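Local coordinates for protein KLLA0B12012p (Kluyveromyces lactis, PDB 6Y3P) that probably binds ATP and a metal ion through the C-terminal ATP-grasp domain of Pby1, a direct partner of the mRNA decapping enzyme Dcp2, at residues 39-42 / 43-47; 99-102 / 103-107; 278-282 / 283-287; 294-297 / 298-302; 357-360 / 361-364. All coordinates share one frame; numbering follows the deposited sequence.

Contact 1: residues 39-42 / 43-47; sequences RSLP and VTIDK. With SO4 (sulfate ion), chain E.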
loop_
_atom_site.group_PDB
_atom_site.type_symbol
_atom_site.label_atom_id
_atom_site.label_comp_id
_atom_site.label_asym_id
_atom_site.label_seq_id
_atom_site.Cartn_x
_atom_site.Cartn_y
_atom_site.Cartn_z
ATOM N N ARG A 39 -14.456 -12.294 -22.578
ATOM C CA ARG A 39 -14.988 -11.379 -21.563
ATOM C C ARG A 39 -15.938 -12.114 -20.607
ATOM O O ARG A 39 -16.583 -11.499 -19.754
ATOM C CB ARG A 39 -15.669 -10.178 -22.237
ATOM C CG ARG A 39 -14.676 -9.205 -22.891
ATOM C CD ARG A 39 -15.331 -8.205 -23.836
ATOM N NE ARG A 39 -16.067 -8.874 -24.915
ATOM C CZ ARG A 39 -16.567 -8.265 -25.988
ATOM N NH1 ARG A 39 -16.396 -6.956 -26.160
ATOM N NH2 ARG A 39 -17.225 -8.962 -26.907
ATOM N N SER A 40 -15.996 -13.438 -20.744
ATOM C CA SER A 40 -16.859 -14.300 -19.946
ATOM C C SER A 40 -16.159 -15.608 -19.556
ATOM O O SER A 40 -15.622 -16.337 -20.400
ATOM C CB SER A 40 -18.171 -14.585 -20.686
ATOM O OG SER A 40 -19.020 -15.476 -19.978
ATOM N N LEU A 41 -16.213 -15.907 -18.271
ATOM C CA LEU A 41 -15.652 -17.101 -17.684
ATOM C C LEU A 41 -16.478 -18.319 -18.137
ATOM O O LEU A 41 -17.704 -18.324 -17.979
ATOM C CB LEU A 41 -15.711 -16.934 -16.169
ATOM C CG LEU A 41 -14.739 -17.726 -15.334
ATOM C CD1 LEU A 41 -13.282 -17.285 -15.590
ATOM C CD2 LEU A 41 -15.107 -17.597 -13.851
ATOM N N PRO A 42 -15.845 -19.342 -18.756
ATOM C CA PRO A 42 -16.629 -20.507 -19.217
ATOM C C PRO A 42 -17.219 -21.316 -18.057
ATOM O O PRO A 42 -16.849 -21.085 -16.895
ATOM C CB PRO A 42 -15.620 -21.314 -20.041
ATOM C CG PRO A 42 -14.298 -20.910 -19.541
ATOM C CD PRO A 42 -14.406 -19.495 -19.065
ATOM N N VAL A 43 -18.171 -22.231 -18.365
ATOM C CA VAL A 43 -18.827 -23.088 -17.368
ATOM C C VAL A 43 -17.758 -23.877 -16.583
ATOM O O VAL A 43 -17.850 -23.963 -15.368
ATOM C CB VAL A 43 -19.913 -24.005 -18.015
ATOM C CG1 VAL A 43 -20.523 -24.969 -17.002
ATOM C CG2 VAL A 43 -21.010 -23.171 -18.674
ATOM N N THR A 44 -16.748 -24.433 -17.278
ATOM C CA THR A 44 -15.653 -25.188 -16.658
ATOM C C THR A 44 -14.304 -24.735 -17.176
ATOM O O THR A 44 -14.188 -24.302 -18.323
ATOM C CB THR A 44 -15.800 -26.716 -16.848
ATOM O OG1 THR A 44 -15.784 -27.055 -18.238
ATOM C CG2 THR A 44 -17.004 -27.293 -16.136
ATOM N N ILE A 45 -13.278 -24.846 -16.331
ATOM C CA ILE A 45 -11.900 -24.498 -16.672
ATOM C C ILE A 45 -11.163 -25.807 -16.977
ATOM O O ILE A 45 -10.744 -26.521 -16.063
ATOM C CB ILE A 45 -11.246 -23.646 -15.536
ATOM C CG1 ILE A 45 -12.041 -22.325 -15.271
ATOM C CG2 ILE A 45 -9.773 -23.381 -15.799
ATOM C CD1 ILE A 45 -12.251 -21.293 -16.502
ATOM N N ASP A 46 -11.060 -26.134 -18.265
ATOM C CA ASP A 46 -10.455 -27.384 -18.726
ATOM C C ASP A 46 -9.224 -27.162 -19.638
ATOM O O ASP A 46 -8.723 -28.105 -20.275
ATOM C CB ASP A 46 -11.534 -28.270 -19.390
ATOM C CG ASP A 46 -12.450 -27.534 -20.357
ATOM O OD1 ASP A 46 -11.938 -26.983 -21.361
ATOM O OD2 ASP A 46 -13.679 -27.507 -20.109
ATOM N N LYS A 47 -8.734 -25.905 -19.660
ATOM C CA LYS A 47 -7.593 -25.397 -20.406
ATOM C C LYS A 47 -6.842 -24.510 -19.408
ATOM O O LYS A 47 -7.440 -24.125 -18.393
ATOM C CB LYS A 47 -8.095 -24.517 -21.568
ATOM C CG LYS A 47 -8.754 -25.272 -22.723
ATOM C CD LYS A 47 -9.534 -24.357 -23.679
ATOM C CE LYS A 47 -8.690 -23.728 -24.769
ATOM N NZ LYS A 47 -8.352 -24.694 -25.853
HETATM S S SO4 E . -16.457 -12.720 -25.508
HETATM O O1 SO4 E . -15.264 -11.926 -25.228
HETATM O O2 SO4 E . -16.374 -14.015 -24.826
HETATM O O3 SO4 E . -17.659 -12.025 -25.011
HETATM O O4 SO4 E . -16.507 -12.903 -26.968
#
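P42 and I45 make the close part of this loop. The ring of P42 meets the far methyl of I45, with P42 CG 3.7 Å from I45 CD1, and the two side chains cross at about a right angle. I45 places its ethyl arm there by keeping CG1 beside its own backbone N (chi1 -59°), which folds CD1 back over the proline. L41 adds a looser touch, its CD1 4.2 Å from I45 CD1. Beneath them lies the four-stranded parallel sheet: L41 rests on V11 and Y69, P42 on Q9, and I45 on Y69 and on L68 in the loop before strand 69-71. The loop leaves edge strand 37-38, passes its neighbour 8-12 and enters strand 48-52 on the far side of it, as the strand order of this parallel sheet demands. The other side of the loop is polar and solvent-facing. There T44 OG1 donates to D46 OD2 over 2.9 Å, reaching the anti side of the carboxylate from 23° out of its plane. At the start of the loop R39 holds a sulfate, probably from the crystallisation liquor. R39 N gives sulfate O1 a bond of 2.8 Å, and R39 NE reaches the same oxygen at 3.2 Å with the sulphur at the edge of the guanidinium, in its plane. S38 OG is also hydrogen-bonded to the ion.

Contact 2: residues 99-102 / 103-107; sequences ESIL and NRAFL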
loop_
_atom_site.group_PDB
_atom_site.type_symbol
_atom_site.label_atom_id
_atom_site.label_comp_id
_atom_site.label_asym_id
_atom_site.label_seq_id
_atom_site.Cartn_x
_atom_site.Cartn_y
_atom_site.Cartn_z
ATOM N N GLU A 99 18.340 -5.086 12.144
ATOM C CA GLU A 99 18.971 -4.260 11.099
ATOM C C GLU A 99 18.036 -3.848 9.950
ATOM O O GLU A 99 18.391 -2.941 9.191
ATOM C CB GLU A 99 20.273 -4.893 10.546
ATOM C CG GLU A 99 20.215 -6.353 10.119
ATOM C CD GLU A 99 21.587 -6.988 9.954
ATOM O OE1 GLU A 99 22.400 -6.917 10.907
ATOM O OE2 GLU A 99 21.852 -7.562 8.873
ATOM N N SER A 100 16.844 -4.473 9.861
ATOM C CA SER A 100 15.819 -4.251 8.847
ATOM C C SER A 100 15.388 -2.780 8.718
ATOM O O SER A 100 15.234 -2.076 9.732
ATOM C CB SER A 100 14.617 -5.161 9.107
ATOM O OG SER A 100 13.594 -5.094 8.124
ATOM N N ILE A 101 15.206 -2.327 7.451
ATOM C CA ILE A 101 14.742 -0.969 7.091
ATOM C C ILE A 101 13.350 -0.725 7.699
ATOM O O ILE A 101 13.041 0.401 8.081
ATOM C CB ILE A 101 14.784 -0.735 5.539
ATOM C CG1 ILE A 101 14.565 0.749 5.175
ATOM C CG2 ILE A 101 13.818 -1.667 4.780
ATOM C CD1 ILE A 101 14.969 1.174 3.839
ATOM N N LEU A 102 12.560 -1.804 7.874
ATOM C CA LEU A 102 11.209 -1.769 8.443
ATOM C C LEU A 102 11.132 -1.224 9.890
ATOM O O LEU A 102 10.054 -0.816 10.315
ATOM C CB LEU A 102 10.538 -3.153 8.328
ATOM C CG LEU A 102 10.172 -3.596 6.889
ATOM C CD1 LEU A 102 9.404 -4.904 6.903
ATOM C CD2 LEU A 102 9.357 -2.521 6.154
ATOM N N ASN A 103 12.279 -1.182 10.614
ATOM C CA ASN A 103 12.416 -0.606 11.948
ATOM C C ASN A 103 12.336 0.915 11.874
ATOM O O ASN A 103 12.126 1.554 12.901
ATOM C CB ASN A 103 13.785 -0.961 12.537
ATOM C CG ASN A 103 13.876 -2.324 13.145
ATOM O OD1 ASN A 103 13.376 -2.564 14.248
ATOM N ND2 ASN A 103 14.592 -3.218 12.471
ATOM N N ARG A 104 12.588 1.494 10.670
ATOM C CA ARG A 104 12.556 2.934 10.401
ATOM C C ARG A 104 11.473 3.336 9.406
ATOM O O ARG A 104 10.807 4.330 9.627
ATOM C CB ARG A 104 13.924 3.435 9.879
ATOM C CG ARG A 104 14.610 4.453 10.794
ATOM C CD ARG A 104 13.821 5.756 10.982
ATOM N NE ARG A 104 14.590 6.784 11.694
ATOM C CZ ARG A 104 14.110 7.976 12.040
ATOM N NH1 ARG A 104 12.852 8.300 11.764
ATOM N NH2 ARG A 104 14.884 8.850 12.672
ATOM N N ALA A 105 11.346 2.593 8.289
ATOM C CA ALA A 105 10.472 2.825 7.139
ATOM C C ALA A 105 8.994 2.383 7.302
ATOM O O ALA A 105 8.359 2.012 6.324
ATOM C CB ALA A 105 11.086 2.157 5.909
ATOM N N PHE A 106 8.428 2.497 8.507
ATOM C CA PHE A 106 7.029 2.126 8.749
ATOM C C PHE A 106 6.374 2.984 9.832
ATOM O O PHE A 106 6.963 3.199 10.895
ATOM C CB PHE A 106 6.918 0.628 9.111
ATOM C CG PHE A 106 5.532 0.154 9.463
ATOM C CD1 PHE A 106 4.491 0.247 8.543
ATOM C CD2 PHE A 106 5.271 -0.424 10.699
ATOM C CE1 PHE A 106 3.216 -0.233 8.857
ATOM C CE2 PHE A 106 3.994 -0.892 11.011
ATOM C CZ PHE A 106 2.979 -0.798 10.087
ATOM N N LEU A 107 5.146 3.442 9.564
ATOM C CA LEU A 107 4.380 4.247 10.499
ATOM C C LEU A 107 3.486 3.311 11.226
ATOM O O LEU A 107 2.549 2.783 10.641
ATOM C CB LEU A 107 3.555 5.344 9.783
ATOM C CG LEU A 107 4.357 6.420 9.094
ATOM C CD1 LEU A 107 3.475 7.281 8.257
ATOM C CD2 LEU A 107 5.176 7.245 10.079
#
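S100 O takes two bonds from N103, and I101 O takes two more from the residues that follow. At S100 O, the side-chain ND2 of N103 arrives at 3.0 Å, with the oxygen almost in the plane of the asparagine amide. The backbone N of N103 reaches S100 O at 3.2 Å from the same face of the carbonyl, but much higher above its plane. N103 can use both groups because its CG stays beside the backbone N (chi1 -81°), curling the amide back toward the start of the turn; ND2 also donates to N97 O. One residue on, R104 N bonds to I101 O at 2.8 Å from well above the carbonyl plane. A105 N shares I101 O along a nearly straight bond, 176° at the hydrogen. The backbone bonds of N103 N and R104 N are of the 3-10 (i to i+3) kind and that of A105 N closes an alpha-type turn, so the chain coils tightly between helix 83-95 and strand 109-113. At the head of the coil, S100 OG accepts a long, weak bond from L102 N and has its stronger partner in E306 of helix 290-313. Outside the polar centre comes an apolar pair, I101 CG1 3.8 Å from A105 CB. F106 CB rests against the carbonyl oxygen of L102, and its ring settles on S87 and I90, while I101 leans on Q299, E302 and E306.

Contact 3: residues 278-282 / 283-287; sequences SVIEF and DALKD. With SO4 (sulfate ion), chain D.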
loop_
_atom_site.group_PDB
_atom_site.type_symbol
_atom_site.label_atom_id
_atom_site.label_comp_id
_atom_site.label_asym_id
_atom_site.label_seq_id
_atom_site.Cartn_x
_atom_site.Cartn_y
_atom_site.Cartn_z
ATOM N N SER A 278 -4.133 16.598 -7.081
ATOM C CA SER A 278 -3.061 16.647 -8.079
ATOM C C SER A 278 -2.182 15.400 -8.011
ATOM O O SER A 278 -1.740 15.004 -6.930
ATOM C CB SER A 278 -2.207 17.901 -7.904
ATOM O OG SER A 278 -1.615 18.323 -9.126
ATOM N N VAL A 279 -1.968 14.777 -9.180
ATOM C CA VAL A 279 -1.182 13.557 -9.407
ATOM C C VAL A 279 -0.142 13.861 -10.486
ATOM O O VAL A 279 -0.496 14.241 -11.599
ATOM C CB VAL A 279 -2.054 12.331 -9.829
ATOM C CG1 VAL A 279 -1.191 11.079 -9.963
ATOM C CG2 VAL A 279 -3.200 12.085 -8.854
ATOM N N ILE A 280 1.134 13.728 -10.127
ATOM C CA ILE A 280 2.315 13.926 -10.969
ATOM C C ILE A 280 3.158 12.665 -10.752
ATOM O O ILE A 280 3.191 12.124 -9.631
ATOM C CB ILE A 280 3.136 15.189 -10.515
ATOM C CG1 ILE A 280 2.260 16.472 -10.361
ATOM C CG2 ILE A 280 4.378 15.470 -11.412
ATOM C CD1 ILE A 280 1.502 17.010 -11.653
ATOM N N GLU A 281 3.871 12.234 -11.804
ATOM C CA GLU A 281 4.819 11.128 -11.736
ATOM C C GLU A 281 5.950 11.602 -10.823
ATOM O O GLU A 281 6.476 12.717 -10.986
ATOM C CB GLU A 281 5.372 10.768 -13.127
ATOM C CG GLU A 281 6.234 9.509 -13.113
ATOM C CD GLU A 281 6.886 9.082 -14.413
ATOM O OE1 GLU A 281 6.612 9.708 -15.462
ATOM O OE2 GLU A 281 7.689 8.123 -14.374
ATOM N N PHE A 282 6.299 10.755 -9.845
ATOM C CA PHE A 282 7.349 11.047 -8.884
ATOM C C PHE A 282 8.656 11.554 -9.497
ATOM O O PHE A 282 9.198 12.549 -9.008
ATOM C CB PHE A 282 7.597 9.830 -8.007
ATOM C CG PHE A 282 8.768 10.009 -7.074
ATOM C CD1 PHE A 282 8.660 10.811 -5.948
ATOM C CD2 PHE A 282 9.968 9.339 -7.303
ATOM C CE1 PHE A 282 9.734 10.965 -5.081
ATOM C CE2 PHE A 282 11.057 9.512 -6.438
ATOM C CZ PHE A 282 10.934 10.332 -5.337
ATOM N N ASP A 283 9.158 10.893 -10.567
ATOM C CA ASP A 283 10.422 11.260 -11.209
ATOM C C ASP A 283 10.378 12.596 -11.927
ATOM O O ASP A 283 11.428 13.155 -12.238
ATOM C CB ASP A 283 10.942 10.151 -12.153
ATOM C CG ASP A 283 12.435 10.270 -12.456
ATOM O OD1 ASP A 283 13.243 10.223 -11.500
ATOM O OD2 ASP A 283 12.787 10.501 -13.638
ATOM N N ALA A 284 9.176 13.113 -12.189
ATOM C CA ALA A 284 9.008 14.411 -12.824
ATOM C C ALA A 284 9.206 15.550 -11.804
ATOM O O ALA A 284 9.194 16.706 -12.212
ATOM C CB ALA A 284 7.616 14.507 -13.462
ATOM N N LEU A 285 9.340 15.243 -10.485
ATOM C CA LEU A 285 9.547 16.277 -9.467
ATOM C C LEU A 285 11.067 16.622 -9.419
ATOM O O LEU A 285 11.847 15.918 -8.789
ATOM C CB LEU A 285 8.995 15.820 -8.113
ATOM C CG LEU A 285 7.492 15.414 -8.091
ATOM C CD1 LEU A 285 7.146 14.678 -6.793
ATOM C CD2 LEU A 285 6.562 16.642 -8.292
ATOM N N LYS A 286 11.480 17.670 -10.168
ATOM C CA LYS A 286 12.886 18.027 -10.302
ATOM C C LYS A 286 13.434 18.788 -9.108
ATOM O O LYS A 286 14.654 18.865 -8.959
ATOM C CB LYS A 286 13.177 18.748 -11.626
ATOM C CG LYS A 286 12.759 17.969 -12.884
ATOM C CD LYS A 286 13.304 16.542 -12.970
ATOM C CE LYS A 286 12.817 15.841 -14.218
ATOM N NZ LYS A 286 13.006 14.366 -14.137
ATOM N N ASP A 287 12.556 19.287 -8.212
ATOM C CA ASP A 287 12.994 19.945 -6.978
ATOM C C ASP A 287 13.527 18.920 -5.965
ATOM O O ASP A 287 14.193 19.286 -4.982
ATOM C CB ASP A 287 11.922 20.867 -6.419
ATOM C CG ASP A 287 11.823 22.178 -7.176
ATOM O OD1 ASP A 287 12.809 22.550 -7.885
ATOM O OD2 ASP A 287 10.832 22.887 -6.982
HETATM S S SO4 D . 16.939 14.407 -14.193
HETATM O O1 SO4 D . 17.716 15.184 -13.225
HETATM O O2 SO4 D . 17.849 13.661 -15.069
HETATM O O3 SO4 D . 16.086 13.463 -13.473
HETATM O O4 SO4 D . 16.109 15.318 -14.994
#
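The F282 ring is approached obliquely by L285, with F282 CD1 4.2 Å from L285 CD1, and by D283 N; I296, R293 and R297 of helix 290-313 also pack against it. The carboxylates are held by arginines: E281 OE2 by R234, D283 OD1 by R297 and R293. Strand 279-281, paired antiparallel with 228-239, runs into a 3-10 turn on the way to helix 290-313. A284 N donates to E281 O at 3.0 Å and L285 N to F282 O at 3.1 Å, both from above the carbonyl planes. This turn brings L285 back beside the strand, where its CD2 sits 4.0 Å from I280 CG2. With both branch methyls gone in an alanine here, a gap is likely to open between I280 and the F282 ring. K286 bends at chi2 (-53°) so that its NZ reaches D283 O at 2.8 Å. The same NZ bonds to O3 of a sulfate, probably from the crystallisation liquor, at 3.3 Å; R293 binds that ion too.

Contact 4: residues 294-297 / 298-302; sequences EEIR and TQIHE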
loop_
_atom_site.group_PDB
_atom_site.type_symbol
_atom_site.label_atom_id
_atom_site.label_comp_id
_atom_site.label_asym_id
_atom_site.label_seq_id
_atom_site.Cartn_x
_atom_site.Cartn_y
_atom_site.Cartn_z
ATOM N N GLU A 294 16.746 8.635 -6.297
ATOM C CA GLU A 294 17.305 7.285 -6.358
ATOM C C GLU A 294 17.366 6.602 -4.990
ATOM O O GLU A 294 17.059 5.414 -4.896
ATOM C CB GLU A 294 18.669 7.279 -7.064
ATOM C CG GLU A 294 18.937 5.999 -7.853
ATOM C CD GLU A 294 17.819 5.441 -8.729
ATOM O OE1 GLU A 294 17.400 6.132 -9.690
ATOM O OE2 GLU A 294 17.383 4.294 -8.466
ATOM N N GLU A 295 17.692 7.366 -3.938
ATOM C CA GLU A 295 17.747 6.916 -2.546
ATOM C C GLU A 295 16.325 6.562 -2.080
ATOM O O GLU A 295 16.150 5.593 -1.333
ATOM C CB GLU A 295 18.315 8.030 -1.655
ATOM C CG GLU A 295 19.830 8.092 -1.582
ATOM C CD GLU A 295 20.425 9.373 -1.014
ATOM O OE1 GLU A 295 19.717 10.090 -0.268
ATOM O OE2 GLU A 295 21.613 9.651 -1.307
ATOM N N ILE A 296 15.304 7.337 -2.533
ATOM C CA ILE A 296 13.910 7.054 -2.204
ATOM C C ILE A 296 13.499 5.706 -2.888
ATOM O O ILE A 296 12.767 4.895 -2.305
ATOM C CB ILE A 296 13.022 8.274 -2.599
ATOM C CG1 ILE A 296 13.156 9.401 -1.546
ATOM C CG2 ILE A 296 11.548 7.893 -2.805
ATOM C CD1 ILE A 296 12.638 10.897 -2.038
ATOM N N ARG A 297 13.999 5.470 -4.107
ATOM C CA ARG A 297 13.695 4.240 -4.837
ATOM C C ARG A 297 14.368 3.052 -4.129
ATOM O O ARG A 297 13.735 2.031 -3.920
ATOM C CB ARG A 297 14.190 4.352 -6.282
ATOM C CG ARG A 297 13.078 4.478 -7.298
ATOM C CD ARG A 297 13.608 4.980 -8.619
ATOM N NE ARG A 297 12.862 6.174 -8.991
ATOM C CZ ARG A 297 13.403 7.314 -9.405
ATOM N NH1 ARG A 297 14.723 7.419 -9.552
ATOM N NH2 ARG A 297 12.632 8.355 -9.689
ATOM N N THR A 298 15.636 3.212 -3.741
ATOM C CA THR A 298 16.421 2.206 -3.021
ATOM C C THR A 298 15.696 1.823 -1.731
ATOM O O THR A 298 15.391 0.644 -1.562
ATOM C CB THR A 298 17.846 2.712 -2.883
ATOM O OG1 THR A 298 18.311 2.876 -4.226
ATOM C CG2 THR A 298 18.768 1.738 -2.114
ATOM N N GLN A 299 15.315 2.817 -0.896
ATOM C CA GLN A 299 14.508 2.584 0.327
ATOM C C GLN A 299 13.206 1.856 0.033
ATOM O O GLN A 299 12.841 0.949 0.781
ATOM C CB GLN A 299 14.135 3.894 1.027
ATOM C CG GLN A 299 15.301 4.705 1.555
ATOM C CD GLN A 299 14.798 6.029 2.065
ATOM O OE1 GLN A 299 14.128 6.099 3.106
ATOM N NE2 GLN A 299 15.094 7.108 1.325
ATOM N N ILE A 300 12.508 2.232 -1.056
ATOM C CA ILE A 300 11.230 1.590 -1.417
ATOM C C ILE A 300 11.429 0.088 -1.733
ATOM O O ILE A 300 10.684 -0.761 -1.231
ATOM C CB ILE A 300 10.476 2.381 -2.529
ATOM C CG1 ILE A 300 9.801 3.620 -1.900
ATOM C CG2 ILE A 300 9.434 1.487 -3.249
ATOM C CD1 ILE A 300 9.379 4.782 -2.847
ATOM N N HIS A 301 12.436 -0.228 -2.536
ATOM C CA HIS A 301 12.740 -1.610 -2.918
ATOM C C HIS A 301 13.129 -2.408 -1.724
ATOM O O HIS A 301 12.751 -3.556 -1.630
ATOM C CB HIS A 301 13.901 -1.633 -3.897
ATOM C CG HIS A 301 13.572 -1.055 -5.221
ATOM N ND1 HIS A 301 14.425 -1.189 -6.282
ATOM C CD2 HIS A 301 12.480 -0.374 -5.621
ATOM C CE1 HIS A 301 13.825 -0.596 -7.297
ATOM N NE2 HIS A 301 12.649 -0.108 -6.943
ATOM N N GLU A 302 13.886 -1.816 -0.806
ATOM C CA GLU A 302 14.286 -2.495 0.404
ATOM C C GLU A 302 13.108 -2.801 1.315
ATOM O O GLU A 302 13.002 -3.922 1.815
ATOM C CB GLU A 302 15.385 -1.695 1.116
ATOM C CG GLU A 302 16.256 -2.526 2.033
ATOM C CD GLU A 302 16.763 -3.866 1.523
ATOM O OE1 GLU A 302 17.045 -4.007 0.307
ATOM O OE2 GLU A 302 16.902 -4.778 2.368
#
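E294 O receives both donors of T298, the backbone N at 2.9 Å and OG1, which stands higher above the carbonyl plane. T298 OG1 gets there by lying beside its own backbone N (chi1 -61°), adding a side-chain bond to the i to i+4 pattern of an alpha-helix. The E294 carboxylate makes a salt bridge to R297, whose NH1 meets E294 OE1 at 3.0 Å in the guanidinium plane; the other arm, NH2, pairs with D283. E295 O takes the nearly straight bond of Q299 N, at 174°, and a weak one from NE2; the Q299 amide has stronger partners in Y339 O and V341 N. I296 CG2 follows, 3.8 Å from I300 CD1. R297 O accepts H301 N and also lies over a face of the imidazole, 3.2 Å from H301 CD2; H301 NE2 bonds to D233 OD1, which helps fix the ring's rotation. Around this part of helix 290-313, I296 and I300 pack on strand 215-224, R297, I300 and H301 on strand 228-239, and H301 also on strand 391-396.

Contact 5: residues 357-360 / 361-364; sequences DDLK and NLID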
loop_
_atom_site.group_PDB
_atom_site.type_symbol
_atom_site.label_atom_id
_atom_site.label_comp_id
_atom_site.label_asym_id
_atom_site.label_seq_id
_atom_site.Cartn_x
_atom_site.Cartn_y
_atom_site.Cartn_z
ATOM N N ASP A 357 -2.054 12.322 -20.733
ATOM C CA ASP A 357 -1.301 11.429 -21.612
ATOM C C ASP A 357 -0.126 10.799 -20.926
ATOM O O ASP A 357 0.142 9.614 -21.152
ATOM C CB ASP A 357 -0.800 12.198 -22.845
ATOM C CG ASP A 357 -1.884 12.477 -23.847
ATOM O OD1 ASP A 357 -2.128 11.605 -24.707
ATOM O OD2 ASP A 357 -2.513 13.555 -23.753
ATOM N N ASP A 358 0.611 11.611 -20.135
ATOM C CA ASP A 358 1.808 11.197 -19.395
ATOM C C ASP A 358 1.482 10.101 -18.363
ATOM O O ASP A 358 2.271 9.161 -18.216
ATOM C CB ASP A 358 2.503 12.411 -18.730
ATOM C CG ASP A 358 3.339 13.297 -19.659
ATOM O OD1 ASP A 358 2.988 13.412 -20.861
ATOM O OD2 ASP A 358 4.306 13.924 -19.168
ATOM N N LEU A 359 0.317 10.216 -17.676
ATOM C CA LEU A 359 -0.112 9.241 -16.679
ATOM C C LEU A 359 -0.688 7.989 -17.333
ATOM O O LEU A 359 -0.536 6.908 -16.774
ATOM C CB LEU A 359 -1.048 9.842 -15.614
ATOM C CG LEU A 359 -0.430 10.691 -14.451
ATOM C CD1 LEU A 359 0.810 10.041 -13.837
ATOM C CD2 LEU A 359 -0.122 12.119 -14.882
ATOM N N LYS A 360 -1.277 8.117 -18.543
ATOM C CA LYS A 360 -1.785 6.987 -19.319
ATOM C C LYS A 360 -0.620 6.139 -19.819
ATOM O O LYS A 360 -0.737 4.915 -19.841
ATOM C CB LYS A 360 -2.644 7.468 -20.504
ATOM C CG LYS A 360 -3.438 6.349 -21.203
ATOM C CD LYS A 360 -2.854 5.973 -22.561
ATOM C CE LYS A 360 -3.636 6.544 -23.721
ATOM N NZ LYS A 360 -4.809 5.699 -24.059
ATOM N N ASN A 361 0.490 6.794 -20.226
ATOM C CA ASN A 361 1.736 6.185 -20.697
ATOM C C ASN A 361 2.309 5.343 -19.548
ATOM O O ASN A 361 2.716 4.192 -19.753
ATOM C CB ASN A 361 2.736 7.286 -21.089
ATOM C CG ASN A 361 4.044 6.800 -21.698
ATOM O OD1 ASN A 361 4.910 6.218 -21.032
ATOM N ND2 ASN A 361 4.262 7.118 -22.962
ATOM N N LEU A 362 2.284 5.914 -18.337
ATOM C CA LEU A 362 2.752 5.266 -17.121
ATOM C C LEU A 362 1.992 3.947 -16.863
ATOM O O LEU A 362 2.628 2.942 -16.552
ATOM C CB LEU A 362 2.626 6.241 -15.925
ATOM C CG LEU A 362 3.247 5.790 -14.608
ATOM C CD1 LEU A 362 3.789 6.960 -13.824
ATOM C CD2 LEU A 362 2.257 4.968 -13.772
ATOM N N ILE A 363 0.645 3.962 -17.014
ATOM C CA ILE A 363 -0.221 2.805 -16.764
ATOM C C ILE A 363 -0.086 1.774 -17.909
ATOM O O ILE A 363 -0.114 0.567 -17.632
ATOM C CB ILE A 363 -1.681 3.269 -16.446
ATOM C CG1 ILE A 363 -1.763 3.988 -15.079
ATOM C CG2 ILE A 363 -2.741 2.169 -16.558
ATOM C CD1 ILE A 363 -1.448 3.127 -13.813
ATOM N N ASP A 364 0.128 2.252 -19.175
ATOM C CA ASP A 364 0.332 1.393 -20.358
ATOM C C ASP A 364 1.598 0.547 -20.218
ATOM O O ASP A 364 1.595 -0.628 -20.566
ATOM C CB ASP A 364 0.451 2.244 -21.626
ATOM C CG ASP A 364 -0.848 2.723 -22.232
ATOM O OD1 ASP A 364 -1.918 2.435 -21.650
ATOM O OD2 ASP A 364 -0.797 3.377 -23.302
#
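K360 and D364 meet because of their torsions: K360 holds CG anti to its backbone N (chi1 -169°) and then bends at every later bond, while D364 keeps CG beside its own N (chi1 -81°). They stand one turn apart on helix 357-375, which bonds regularly here from N361 N to D357 O and on to D364 N with K360 O at 2.9 Å. K360 CD lies 3.4 Å from D364 OD2, but K360 NZ stays 4.7 Å from that oxygen and goes instead to a bound sulfate. D364 OD1 pairs with R26 of helix 21-31. Without the carboxylate, as with an alanine here, R26 would probably lose its partner and the K360 chain the group it crosses. On another side of the helix, N361 OD1 accepts from R234 and L362 O pairs with Y232 OH, both on strand 228-239. L362 also packs on L236 of that strand, and its CD1 comes 4.3 Å from L359 CD1.

How the contacts relate
Contacts 2 to 5 form a connected series through the tubulin-tyrosine ligase-like region. Contact 3 sits between two helices: D283 OD1 meets R297 NH2 of contact 4 at 2.7 Å, and E281 CG packs 3.6 Å from L362 CD1 of contact 5. R234 ties contacts 3 and 5 together, bonding to both E281 and N361. Farther along its helix, contact 4 touches contact 2, where I101 CD1 is 3.7 Å from Q299 O. Contact 1 stands apart in the four-stranded parallel sheet, about 17 Å from contact 5 at the nearest atoms and about 44 Å from contact 2 between centres. Sulfates bind at contacts 1, 3 and 5, probably from the crystallisation liquor.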